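PDB 3NDN: O-succinylhomoserine sulfhydrylase from Mycobacterium tuberculosis, which probably catalyses the formation of L-homocysteine from O-succinyl-L-homoserine and hydrogen sulfide, with pyridoxal 5'-phosphate as its cofactor. Local coordinates for residues A[49-54]-A[74-79]; A[81-86]-A[265-270]; A[85-90]-A[99-104]; A[92-97]-A[212-217]; A[220-225]-A[238-243]. All blocks are in the same frame, centred on the assembly; numbering follows the deposited sequence.

Contact 1. Residues A[49-54]-A[74-79]; sequences YLTSGY and VYSRYG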
# COMPACT_ATOMS: atom_id res chain seq x y z
N TYR A 49 10.59 -0.97 1.97
CA TYR A 49 11.50 -0.85 0.83
C TYR A 49 11.00 -1.63 -0.39
O TYR A 49 11.43 -2.76 -0.65
CB TYR A 49 12.96 -1.24 1.22
CG TYR A 49 13.60 -0.31 2.27
CD1 TYR A 49 14.28 0.84 1.88
CD2 TYR A 49 13.51 -0.60 3.63
CE1 TYR A 49 14.84 1.71 2.84
CE2 TYR A 49 14.07 0.26 4.60
CZ TYR A 49 14.75 1.41 4.18
OH TYR A 49 15.32 2.29 5.10
N LEU A 50 10.10 -0.99 -1.14
CA LEU A 50 9.57 -1.57 -2.38
C LEU A 50 10.60 -1.38 -3.49
O LEU A 50 10.53 -0.43 -4.27
CB LEU A 50 8.22 -0.96 -2.77
CG LEU A 50 7.05 -1.17 -1.79
CD1 LEU A 50 5.74 -0.54 -2.27
CD2 LEU A 50 6.86 -2.65 -1.49
N THR A 51 11.56 -2.31 -3.54
CA THR A 51 12.59 -2.35 -4.57
C THR A 51 12.90 -3.82 -4.87
O THR A 51 12.91 -4.67 -3.94
CB THR A 51 13.88 -1.60 -4.13
OG1 THR A 51 14.72 -1.38 -5.26
CG2 THR A 51 14.68 -2.40 -3.05
N SER A 52 13.12 -4.14 -6.14
CA SER A 52 13.63 -5.47 -6.50
C SER A 52 15.17 -5.56 -6.49
O SER A 52 15.72 -6.62 -6.14
CB SER A 52 13.05 -5.95 -7.85
OG SER A 52 13.36 -5.05 -8.91
N GLY A 53 15.84 -4.46 -6.87
CA GLY A 53 17.32 -4.41 -6.98
C GLY A 53 17.98 -3.37 -6.08
O GLY A 53 17.28 -2.61 -5.40
N TYR A 54 19.33 -3.34 -6.10
CA TYR A 54 20.16 -2.44 -5.28
C TYR A 54 21.32 -1.89 -6.15
O TYR A 54 21.62 -2.44 -7.21
CB TYR A 54 20.70 -3.16 -4.00
CG TYR A 54 19.54 -3.78 -3.22
CD1 TYR A 54 18.93 -3.08 -2.17
CD2 TYR A 54 19.01 -5.01 -3.59
CE1 TYR A 54 17.80 -3.62 -1.50
CE2 TYR A 54 17.88 -5.55 -2.94
CZ TYR A 54 17.29 -4.85 -1.87
OH TYR A 54 16.18 -5.38 -1.22
N VAL A 74 21.40 -7.69 -2.46
CA VAL A 74 21.67 -7.97 -3.90
C VAL A 74 20.40 -8.06 -4.77
O VAL A 74 20.35 -7.46 -5.84
CB VAL A 74 22.53 -9.28 -4.08
CG1 VAL A 74 22.65 -9.67 -5.55
CG2 VAL A 74 23.91 -9.09 -3.47
N TYR A 75 19.39 -8.80 -4.32
CA TYR A 75 18.16 -8.96 -5.09
C TYR A 75 17.05 -9.46 -4.16
O TYR A 75 17.27 -10.38 -3.37
CB TYR A 75 18.36 -9.95 -6.25
CG TYR A 75 17.28 -9.92 -7.31
CD1 TYR A 75 16.39 -10.99 -7.47
CD2 TYR A 75 17.14 -8.82 -8.17
CE1 TYR A 75 15.38 -10.98 -8.46
CE2 TYR A 75 16.13 -8.79 -9.17
CZ TYR A 75 15.26 -9.87 -9.30
OH TYR A 75 14.28 -9.85 -10.27
N SER A 76 15.88 -8.84 -4.28
CA SER A 76 14.77 -9.08 -3.35
C SER A 76 14.13 -10.47 -3.36
O SER A 76 13.46 -10.84 -2.38
CB SER A 76 13.70 -7.99 -3.48
OG SER A 76 14.16 -6.77 -2.91
N ARG A 77 14.33 -11.26 -4.44
CA ARG A 77 13.85 -12.64 -4.43
C ARG A 77 14.41 -13.42 -3.24
O ARG A 77 13.72 -14.30 -2.71
CB ARG A 77 14.15 -13.40 -5.74
CG ARG A 77 13.16 -14.55 -6.03
CD ARG A 77 13.60 -15.53 -7.16
NE ARG A 77 14.08 -14.84 -8.37
CZ ARG A 77 15.36 -14.75 -8.72
NH1 ARG A 77 15.70 -14.10 -9.83
NH2 ARG A 77 16.31 -15.32 -7.97
N TYR A 78 15.62 -13.11 -2.81
CA TYR A 78 16.16 -13.83 -1.64
C TYR A 78 16.69 -13.00 -0.46
O TYR A 78 17.18 -13.57 0.50
CB TYR A 78 17.20 -14.86 -2.04
CG TYR A 78 18.28 -14.32 -2.94
CD1 TYR A 78 18.15 -14.39 -4.33
CD2 TYR A 78 19.44 -13.78 -2.41
CE1 TYR A 78 19.15 -13.92 -5.16
CE2 TYR A 78 20.46 -13.30 -3.25
CZ TYR A 78 20.30 -13.38 -4.62
OH TYR A 78 21.27 -12.91 -5.47
N GLY A 79 16.58 -11.68 -0.54
CA GLY A 79 16.87 -10.82 0.63
C GLY A 79 16.40 -9.39 0.41
O GLY A 79 16.68 -8.82 -0.64
O HOH W 1 20.00 -5.99 -8.03
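S52 and S76 meet where two irregular loop segments pass each other, and the N-H of S76 gives S52 O a nearly straight bond (N to O 2.9 Å, 165° at the hydrogen). The side chain of S76 adds a second grip. With OG beside its own backbone N (chi1 -73°), it donates to T51 O at 2.7 Å, so a single residue holds two successive carbonyls. Serine suits the place because its short hydroxyl can give this bond and still accept one from N80 ND2. The loop around these carbonyls is tightened by T51, whose OG1 donates to G53 O over 2.8 Å.

Y54 lies across 74-79. Its CD2 is 3.6 Å from V74 C, with V74 O at the ring edge, and its OH comes within 3.0 Å of S76 OG. A water bonded to V74 O at 2.7 Å also reaches Y54 N, though weakly. Y75 begins by pointing away from the other loop. With CG anti to the backbone N (chi1 -165°), its ring swings back until CD2 is 3.3 Å from S52 O.

The polar ends lead into another chain: S52 OG bonds N359 of the second subunit, while Y75 OH and R77 NE bond the pyridoxal phosphate-lysine side chain of that same subunit. A tyrosine and an arginine lent in this way to a neighbour's cofactor are characteristic of the trans-sulfuration enzymes, whose active sites are built at the interface between two subunits.

Contact 2. Residues A[81-86]-A[265-270]; sequences PTVSVF and FNAWVL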
# COMPACT_ATOMS: atom_id res chain seq x y z
N PRO A 81 15.46 -5.57 3.00
CA PRO A 81 15.51 -5.07 4.40
C PRO A 81 14.19 -5.13 5.22
O PRO A 81 14.25 -5.41 6.43
CB PRO A 81 16.01 -3.63 4.25
CG PRO A 81 15.98 -3.32 2.78
CD PRO A 81 16.07 -4.62 2.05
N THR A 82 13.05 -4.86 4.59
CA THR A 82 11.74 -5.01 5.26
C THR A 82 11.41 -6.49 5.57
O THR A 82 10.94 -6.83 6.67
CB THR A 82 10.61 -4.33 4.42
OG1 THR A 82 10.98 -2.98 4.15
CG2 THR A 82 9.26 -4.37 5.12
N VAL A 83 11.63 -7.38 4.58
CA VAL A 83 11.50 -8.81 4.82
C VAL A 83 12.39 -9.29 5.99
O VAL A 83 11.96 -10.12 6.79
CB VAL A 83 11.73 -9.63 3.50
CG1 VAL A 83 11.67 -11.15 3.79
CG2 VAL A 83 10.66 -9.28 2.47
N SER A 84 13.62 -8.77 6.10
CA SER A 84 14.52 -9.14 7.21
C SER A 84 13.97 -8.79 8.61
O SER A 84 14.22 -9.52 9.57
CB SER A 84 15.91 -8.49 7.04
OG SER A 84 16.60 -9.07 5.94
N VAL A 85 13.24 -7.66 8.71
CA VAL A 85 12.65 -7.24 9.99
C VAL A 85 11.54 -8.23 10.40
O VAL A 85 11.48 -8.63 11.56
CB VAL A 85 12.10 -5.77 9.93
CG1 VAL A 85 11.37 -5.39 11.23
CG2 VAL A 85 13.23 -4.75 9.62
N PHE A 86 10.70 -8.67 9.44
CA PHE A 86 9.65 -9.69 9.73
C PHE A 86 10.29 -11.02 10.21
O PHE A 86 9.84 -11.61 11.21
CB PHE A 86 8.74 -9.97 8.50
CG PHE A 86 7.91 -11.23 8.64
CD1 PHE A 86 6.84 -11.27 9.52
CD2 PHE A 86 8.23 -12.38 7.89
CE1 PHE A 86 6.09 -12.44 9.67
CE2 PHE A 86 7.49 -13.54 8.04
CZ PHE A 86 6.42 -13.59 8.93
N PHE A 265 5.61 -5.61 0.69
CA PHE A 265 4.36 -5.00 1.19
C PHE A 265 3.72 -5.95 2.23
O PHE A 265 3.38 -5.54 3.34
CB PHE A 265 3.35 -4.69 0.05
CG PHE A 265 2.02 -4.16 0.55
CD1 PHE A 265 1.85 -2.80 0.78
CD2 PHE A 265 0.96 -5.04 0.85
CE1 PHE A 265 0.63 -2.30 1.26
CE2 PHE A 265 -0.24 -4.56 1.32
CZ PHE A 265 -0.42 -3.18 1.54
N ASN A 266 3.60 -7.23 1.88
CA ASN A 266 3.04 -8.24 2.80
C ASN A 266 3.89 -8.33 4.09
O ASN A 266 3.35 -8.48 5.18
CB ASN A 266 2.95 -9.63 2.12
CG ASN A 266 1.89 -9.69 1.02
OD1 ASN A 266 1.63 -8.70 0.31
ND2 ASN A 266 1.28 -10.86 0.86
N ALA A 267 5.21 -8.22 3.95
CA ALA A 267 6.14 -8.29 5.09
C ALA A 267 5.85 -7.16 6.09
O ALA A 267 5.90 -7.37 7.30
CB ALA A 267 7.61 -8.22 4.59
N TRP A 268 5.56 -5.96 5.58
CA TRP A 268 5.18 -4.81 6.42
C TRP A 268 3.86 -5.10 7.16
O TRP A 268 3.78 -4.92 8.40
CB TRP A 268 5.08 -3.54 5.56
CG TRP A 268 4.55 -2.31 6.27
CD1 TRP A 268 5.24 -1.48 7.11
CD2 TRP A 268 3.23 -1.78 6.17
NE1 TRP A 268 4.42 -0.45 7.53
CE2 TRP A 268 3.18 -0.62 6.98
CE3 TRP A 268 2.07 -2.18 5.48
CZ2 TRP A 268 2.02 0.16 7.11
CZ3 TRP A 268 0.91 -1.40 5.60
CH2 TRP A 268 0.90 -0.24 6.42
N VAL A 269 2.86 -5.59 6.44
CA VAL A 269 1.58 -5.97 7.07
C VAL A 269 1.76 -6.97 8.24
O VAL A 269 1.22 -6.76 9.35
CB VAL A 269 0.54 -6.52 6.04
CG1 VAL A 269 -0.73 -7.03 6.77
CG2 VAL A 269 0.17 -5.45 5.01
N LEU A 270 2.56 -8.02 8.00
CA LEU A 270 2.77 -9.08 8.96
C LEU A 270 3.63 -8.70 10.17
O LEU A 270 3.32 -9.11 11.27
CB LEU A 270 3.33 -10.34 8.26
CG LEU A 270 2.43 -10.94 7.17
CD1 LEU A 270 3.09 -12.14 6.48
CD2 LEU A 270 1.05 -11.33 7.72
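A267 is the small residue at which segments 81-86 and 265-270 of two helices come together, their local axes 8.5 Å apart and inclined at 32°. Its methyl group faces V83, whose CG2 branch reaches it at 3.9 Å. Alanine suits this position because a bare methyl lets the backbones approach, with 5.4 Å between V83 CA and A267 CA.

One turn further on, F86 points toward the other helix. Its CG is anti to the backbone N (chi1 165°), which carries the ring along the neighbouring helix to L270. There CE1 lies 3.7 Å from L270 CB, the two side chains meeting at a slant, so it is the root of the leucine that is touched. F86 CB also rests 4.0 Å from A267 O.

T82 divides its branches by chemistry. CG2 turns to the other helix, 4.1 Å from W268 N, while OG1, beside its own backbone N (chi1 -54°), is bonded to Y49 N and A47 O in the preceding loop. A threonine can serve both surroundings at once.

What crosses between the helices is therefore van der Waals contact between methyl, methylene and aromatic groups, and the fit depends on shape and burial rather than on directed polar bonds.

Contact 3. Residues A[85-90]-A[99-104]; sequences VFEERL and AFATAS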
# COMPACT_ATOMS: atom_id res chain seq x y z
N VAL A 85 13.24 -7.66 8.71
CA VAL A 85 12.65 -7.24 9.99
C VAL A 85 11.54 -8.23 10.40
O VAL A 85 11.48 -8.63 11.56
CB VAL A 85 12.10 -5.77 9.93
CG1 VAL A 85 11.37 -5.39 11.23
CG2 VAL A 85 13.23 -4.75 9.62
N PHE A 86 10.70 -8.67 9.44
CA PHE A 86 9.65 -9.69 9.73
C PHE A 86 10.29 -11.02 10.21
O PHE A 86 9.84 -11.61 11.21
CB PHE A 86 8.74 -9.97 8.50
CG PHE A 86 7.91 -11.23 8.64
CD1 PHE A 86 6.84 -11.27 9.52
CD2 PHE A 86 8.23 -12.38 7.89
CE1 PHE A 86 6.09 -12.44 9.67
CE2 PHE A 86 7.49 -13.54 8.04
CZ PHE A 86 6.42 -13.59 8.93
N GLU A 87 11.30 -11.48 9.47
CA GLU A 87 12.03 -12.75 9.76
C GLU A 87 12.63 -12.72 11.17
O GLU A 87 12.50 -13.68 11.94
CB GLU A 87 13.14 -13.01 8.74
CG GLU A 87 12.68 -13.49 7.34
CD GLU A 87 13.79 -13.46 6.27
OE1 GLU A 87 14.82 -12.76 6.48
OE2 GLU A 87 13.63 -14.12 5.20
N GLU A 88 13.29 -11.61 11.51
CA GLU A 88 13.97 -11.53 12.82
C GLU A 88 13.02 -11.36 14.00
O GLU A 88 13.25 -11.94 15.08
CB GLU A 88 15.06 -10.45 12.80
CG GLU A 88 15.81 -10.27 14.12
CD GLU A 88 16.90 -11.32 14.37
OE1 GLU A 88 17.05 -12.26 13.54
OE2 GLU A 88 17.60 -11.18 15.41
N ARG A 89 11.96 -10.58 13.82
CA ARG A 89 10.93 -10.44 14.86
C ARG A 89 10.27 -11.79 15.20
O ARG A 89 10.13 -12.14 16.38
CB ARG A 89 9.88 -9.36 14.47
CG ARG A 89 8.84 -9.04 15.56
CD ARG A 89 8.06 -7.73 15.24
NE ARG A 89 8.94 -6.56 15.31
CZ ARG A 89 8.56 -5.29 15.11
NH1 ARG A 89 9.47 -4.31 15.22
NH2 ARG A 89 7.30 -4.99 14.79
N LEU A 90 9.89 -12.57 14.18
CA LEU A 90 9.30 -13.90 14.41
C LEU A 90 10.34 -14.86 15.04
O LEU A 90 9.99 -15.64 15.93
CB LEU A 90 8.72 -14.50 13.10
CG LEU A 90 8.01 -15.87 13.15
CD1 LEU A 90 6.86 -15.92 14.18
CD2 LEU A 90 7.54 -16.36 11.74
N ALA A 99 15.77 -18.08 10.46
CA ALA A 99 14.44 -17.96 9.79
C ALA A 99 14.51 -17.54 8.31
O ALA A 99 15.44 -16.82 7.90
CB ALA A 99 13.56 -16.97 10.56
N PHE A 100 13.52 -17.96 7.53
CA PHE A 100 13.37 -17.58 6.11
C PHE A 100 11.88 -17.40 5.77
O PHE A 100 11.08 -18.30 6.03
CB PHE A 100 13.98 -18.65 5.17
CG PHE A 100 14.62 -18.06 3.92
CD1 PHE A 100 15.99 -18.18 3.71
CD2 PHE A 100 13.85 -17.36 2.99
CE1 PHE A 100 16.60 -17.61 2.57
CE2 PHE A 100 14.45 -16.79 1.85
CZ PHE A 100 15.82 -16.92 1.64
N ALA A 101 11.51 -16.23 5.23
CA ALA A 101 10.11 -15.90 4.90
C ALA A 101 9.71 -16.47 3.53
O ALA A 101 10.55 -16.55 2.63
CB ALA A 101 9.91 -14.35 4.91
N THR A 102 8.42 -16.81 3.38
CA THR A 102 7.87 -17.40 2.11
C THR A 102 6.55 -16.71 1.65
O THR A 102 5.99 -15.91 2.40
CB THR A 102 7.59 -18.90 2.26
OG1 THR A 102 6.49 -19.10 3.15
CG2 THR A 102 8.82 -19.70 2.78
N ALA A 103 6.06 -17.04 0.45
CA ALA A 103 4.85 -16.40 -0.13
C ALA A 103 3.53 -16.85 0.56
O ALA A 103 2.52 -16.15 0.48
CB ALA A 103 4.76 -16.68 -1.66
N SER A 104 3.56 -18.00 1.21
CA SER A 104 2.36 -18.59 1.84
C SER A 104 2.76 -19.65 2.85
O SER A 104 3.93 -20.05 2.89
CB SER A 104 1.43 -19.19 0.77
OG SER A 104 1.99 -20.38 0.21
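The ring of F86 turns its edge to strand 99-102: A101 CB lies near the ring plane, 3.9 Å from CD2. M262, from a separate loop, touches both F86 and A101. The other flat group that matters is the carboxylate of E87, whose OE2 lies 3.9 Å from CD2 of the F100 ring.

E87 makes the polar link. Its CG lies beside the backbone N (chi1 -75°), and from there the chain runs extended to the strand, where OE2 accepts the N-H of A101 at 3.0 Å. The bond is close to straight, 165° at the hydrogen, and uses the anti lone pair, the one turned away from the other carboxylate oxygen. Along the way E87 CG passes 3.8 Å from A101 CB, so the aliphatic part of the glutamate packs while its end bonds.

The helix lies over the strand at 127°, with axes 7.8 Å apart. Alanines fit such an approach: A99 and A101 both turn their methyl groups to the helix, and A99 CB sits 3.7 Å from E87 O.

Strand 98-102 is outermost in its sheet within this chain. F100 and T102 pair with I240 and G238 of the adjoining strand, and the A101 N-H points to the other side, where E87 meets it. A carboxylate thus takes the place that a further strand's carbonyl would fill, and the donated N-H would probably favour its ionised form.

Contact 4. Residues A[92-97]-A[212-217]; sequences LIEGAP and QGFPLG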
# COMPACT_ATOMS: atom_id res chain seq x y z
N LEU A 92 12.83 -14.08 17.02
CA LEU A 92 12.94 -13.65 18.43
C LEU A 92 11.80 -14.18 19.28
O LEU A 92 12.05 -14.71 20.37
CB LEU A 92 13.03 -12.12 18.57
CG LEU A 92 14.40 -11.51 18.20
CD1 LEU A 92 14.29 -10.01 17.90
CD2 LEU A 92 15.44 -11.77 19.31
N ILE A 93 10.56 -14.05 18.79
CA ILE A 93 9.36 -14.58 19.50
C ILE A 93 9.44 -16.11 19.75
O ILE A 93 9.07 -16.61 20.83
CB ILE A 93 8.05 -14.19 18.75
CG1 ILE A 93 7.81 -12.67 18.84
CG2 ILE A 93 6.82 -14.99 19.27
CD1 ILE A 93 6.69 -12.14 17.92
N GLU A 94 9.90 -16.84 18.74
CA GLU A 94 9.92 -18.31 18.76
C GLU A 94 11.12 -18.89 19.53
O GLU A 94 11.02 -19.98 20.12
CB GLU A 94 9.86 -18.84 17.32
CG GLU A 94 9.83 -20.39 17.14
CD GLU A 94 8.47 -21.01 17.47
OE1 GLU A 94 7.43 -20.32 17.38
OE2 GLU A 94 8.44 -22.21 17.83
N GLY A 95 12.24 -18.17 19.51
CA GLY A 95 13.52 -18.67 20.08
C GLY A 95 14.22 -19.70 19.20
O GLY A 95 14.76 -20.70 19.72
N ALA A 96 14.24 -19.46 17.89
CA ALA A 96 14.88 -20.35 16.91
C ALA A 96 16.28 -19.80 16.54
O ALA A 96 16.51 -18.60 16.72
CB ALA A 96 14.02 -20.45 15.65
N PRO A 97 17.19 -20.67 16.02
CA PRO A 97 18.51 -20.21 15.56
C PRO A 97 18.48 -19.33 14.29
O PRO A 97 19.34 -18.45 14.13
CB PRO A 97 19.29 -21.53 15.32
CG PRO A 97 18.52 -22.59 16.12
CD PRO A 97 17.10 -22.15 15.99
N GLN A 212 5.28 -24.44 22.30
CA GLN A 212 6.66 -24.15 21.85
C GLN A 212 7.52 -25.41 21.59
O GLN A 212 7.92 -26.11 22.53
CB GLN A 212 7.35 -23.17 22.81
CG GLN A 212 6.81 -21.75 22.66
CD GLN A 212 7.60 -20.72 23.42
OE1 GLN A 212 7.56 -20.68 24.65
NE2 GLN A 212 8.30 -19.84 22.68
N GLY A 213 7.78 -25.68 20.31
CA GLY A 213 8.44 -26.92 19.91
C GLY A 213 9.94 -27.04 20.12
O GLY A 213 10.45 -28.14 20.36
N PHE A 214 10.67 -25.93 20.02
CA PHE A 214 12.13 -25.99 20.11
C PHE A 214 12.68 -26.55 21.46
O PHE A 214 13.55 -27.43 21.43
CB PHE A 214 12.79 -24.67 19.68
CG PHE A 214 12.76 -24.44 18.17
CD1 PHE A 214 13.56 -25.18 17.31
CD2 PHE A 214 11.90 -23.48 17.62
CE1 PHE A 214 13.53 -24.97 15.90
CE2 PHE A 214 11.86 -23.26 16.22
CZ PHE A 214 12.67 -24.01 15.37
N PRO A 215 12.15 -26.09 22.62
CA PRO A 215 12.58 -26.71 23.91
C PRO A 215 12.32 -28.22 24.04
O PRO A 215 12.92 -28.88 24.90
CB PRO A 215 11.76 -25.95 24.95
CG PRO A 215 11.49 -24.60 24.32
CD PRO A 215 11.31 -24.90 22.84
N LEU A 216 11.44 -28.76 23.19
CA LEU A 216 11.10 -30.18 23.23
C LEU A 216 11.92 -30.99 22.22
O LEU A 216 11.75 -32.21 22.09
CB LEU A 216 9.59 -30.38 23.03
CG LEU A 216 8.68 -29.84 24.14
CD1 LEU A 216 7.23 -29.72 23.67
CD2 LEU A 216 8.77 -30.68 25.41
N GLY A 217 12.83 -30.30 21.52
CA GLY A 217 13.76 -30.94 20.60
C GLY A 217 13.32 -31.04 19.14
O GLY A 217 13.91 -31.81 18.37
O HOH W 2 9.92 -17.22 24.07
O HOH W 3 9.71 -23.15 20.12
O HOH W 4 6.68 -24.13 18.31
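E94 and A96 both close on F214 CE2, one at the ring edge and the other from over a face. At the edge, in the ring plane, E94 CG lies 3.6 Å from CE2; A96 CA stands over one face, toward the rim, and its methyl CB is 3.6 Å from CE2. The glutamate and the phenylalanine cross at about a right angle, with the carboxylate 70° from the ring plane. E94 starts with CG anti to the backbone N and then bends at chi2 (75°), which sets its CG against the ring edge and carries the acid toward the other loop.

Two waters complete that reach. E94 OE2 accepts from one at 2.8 Å and from the other at 2.6 Å. The first of these takes the N-H of F214 (water to N 2.9 Å) and the second that of G213 (water to N 2.8 Å), so the acid serves two amides at the start of the 3-10 turn 214-216 without touching either. Q212 NE2 and I93 O share a further water, weakly held at both ends.

The contact marks the end of helix 81-94 in the large pyridoxal phosphate-binding domain of this family. G95 breaks out of the helix with a positive phi (76°), a value glycine accepts readily, and the chain turns toward strand 98-102.

Farther out, Y223 OH bonds the other carboxylate oxygen, E94 OE1, and holds the acid from the sheet side. V221 packs on both E94 and F214, L241 on both E94 and A96, and Q27 of helix 27-33 bonds I93 O.

Contact 5. Residues A[220-225]-A[238-243]; sequences VVVYSG and GAILGD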
# COMPACT_ATOMS: atom_id res chain seq x y z
N VAL A 220 12.64 -28.24 13.20
CA VAL A 220 12.08 -27.27 12.24
C VAL A 220 10.64 -26.94 12.60
O VAL A 220 9.86 -27.85 12.93
CB VAL A 220 12.10 -27.83 10.77
CG1 VAL A 220 11.55 -26.81 9.76
CG2 VAL A 220 13.52 -28.27 10.35
N VAL A 221 10.27 -25.65 12.56
CA VAL A 221 8.88 -25.26 12.76
C VAL A 221 8.43 -24.42 11.55
O VAL A 221 9.20 -23.58 11.05
CB VAL A 221 8.67 -24.47 14.11
CG1 VAL A 221 7.24 -23.98 14.24
CG2 VAL A 221 9.03 -25.35 15.31
N VAL A 222 7.22 -24.69 11.05
CA VAL A 222 6.65 -23.90 9.93
C VAL A 222 5.35 -23.18 10.33
O VAL A 222 4.53 -23.72 11.10
CB VAL A 222 6.40 -24.75 8.62
CG1 VAL A 222 7.69 -25.26 8.04
CG2 VAL A 222 5.42 -25.89 8.88
N TYR A 223 5.18 -21.97 9.79
CA TYR A 223 4.02 -21.11 10.05
C TYR A 223 3.39 -20.59 8.77
O TYR A 223 4.10 -20.25 7.83
CB TYR A 223 4.40 -19.89 10.91
CG TYR A 223 4.63 -20.23 12.36
CD1 TYR A 223 3.58 -20.69 13.16
CD2 TYR A 223 5.89 -20.10 12.93
CE1 TYR A 223 3.77 -21.01 14.49
CE2 TYR A 223 6.11 -20.43 14.27
CZ TYR A 223 5.03 -20.89 15.04
OH TYR A 223 5.19 -21.23 16.37
N SER A 224 2.06 -20.55 8.74
CA SER A 224 1.31 -19.65 7.84
C SER A 224 1.16 -18.28 8.54
O SER A 224 0.63 -18.22 9.64
CB SER A 224 -0.08 -20.25 7.55
OG SER A 224 -0.95 -19.31 6.90
N GLY A 225 1.63 -17.20 7.92
CA GLY A 225 1.34 -15.83 8.40
C GLY A 225 -0.08 -15.34 8.12
O GLY A 225 -0.53 -14.32 8.68
N GLY A 238 4.21 -16.83 4.88
CA GLY A 238 4.63 -17.94 5.77
C GLY A 238 6.08 -17.83 6.18
O GLY A 238 6.76 -16.87 5.82
N ALA A 239 6.57 -18.83 6.93
CA ALA A 239 7.97 -18.84 7.34
C ALA A 239 8.47 -20.23 7.70
O ALA A 239 7.69 -21.08 8.16
CB ALA A 239 8.19 -17.88 8.53
N ILE A 240 9.77 -20.42 7.52
CA ILE A 240 10.48 -21.65 7.96
C ILE A 240 11.51 -21.29 9.03
O ILE A 240 12.40 -20.47 8.80
CB ILE A 240 11.19 -22.34 6.78
CG1 ILE A 240 10.21 -22.58 5.61
CG2 ILE A 240 11.85 -23.67 7.23
CD1 ILE A 240 10.89 -22.78 4.24
N LEU A 241 11.43 -21.94 10.20
CA LEU A 241 12.44 -21.74 11.26
C LEU A 241 13.22 -23.04 11.61
O LEU A 241 12.60 -24.11 11.74
CB LEU A 241 11.81 -21.11 12.52
CG LEU A 241 11.04 -19.78 12.34
CD1 LEU A 241 9.54 -20.05 12.16
CD2 LEU A 241 11.26 -18.87 13.55
N GLY A 242 14.55 -22.93 11.76
CA GLY A 242 15.44 -24.09 12.05
C GLY A 242 16.92 -23.72 12.27
O GLY A 242 17.24 -22.55 12.54
N ASP A 243 17.81 -24.71 12.19
CA ASP A 243 19.26 -24.51 12.43
C ASP A 243 19.88 -23.65 11.31
O ASP A 243 19.42 -23.70 10.17
CB ASP A 243 20.00 -25.85 12.48
CG ASP A 243 19.63 -26.71 13.69
OD1 ASP A 243 19.31 -26.16 14.77
OD2 ASP A 243 19.68 -27.95 13.57
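V221 and L241 form a hydrogen-bonded antiparallel pair: V221 N reaches L241 O at 2.9 Å, and L241 N returns to V221 O at 2.9 Å, nearly in line with the carbonyl. Y223 and A239 repeat the pattern, Y223 N to A239 O at 3.1 Å in the carbonyl plane, and A239 N to Y223 O at 3.0 Å, more bent (150° at the hydrogen). V220 CA also makes a CA-H contact with L241 O, at 3.2 Å.

The residues between pair without such bonds, and their polar atoms turn to other strands: V222 bonds L201, I240 bonds F100, and G238 bonds T102. Glycine suits position 238 because a CB there would run into Y223 O; as it is, G238 CA lies 3.1 Å from that oxygen.

Among the side chains, Y223 has CG beside its backbone N (chi1 -75°), which sets L241 CD1 at its ring edge, 3.7 Å from CD2. Its buried OH is met by N203 as well as E94. S224 OG bonds a phosphate oxygen of the pyridoxal phosphate-lysine at position 227, making the strand's end part of the cofactor site.

Branched V220 and I240 lie side by side, suited to an extended chain. Strand 220-224 is flanked by 198-202, and 238-242 by 98-102. Helix 81-94 covers the V221, A239 and L241 face; V222 and I240 pack against helix 105-114, with I240 also reaching 244-258.

Contacts 2 and 5 are buried, apolar between helices in the one and carried by backbone bonds in the other. Contacts 3 and 4 are only partly buried and use glutamates: one binds a strand amide directly, the other reaches the facing amides through water. Helix 81-94 runs through contacts 2, 3 and 4, from its first turn to its end. Strands 98-102 and 238-242 are neighbours, so contacts 3 and 5 belong to one sheet. The centre of contact 1 lies about 26 Å from the chain's centre, the farthest of the five, yet it is buried by other subunits. It serves the second subunit's cofactor, whereas contact 5 serves its own chain's. Y49 and T82 connect contacts 1 and 2.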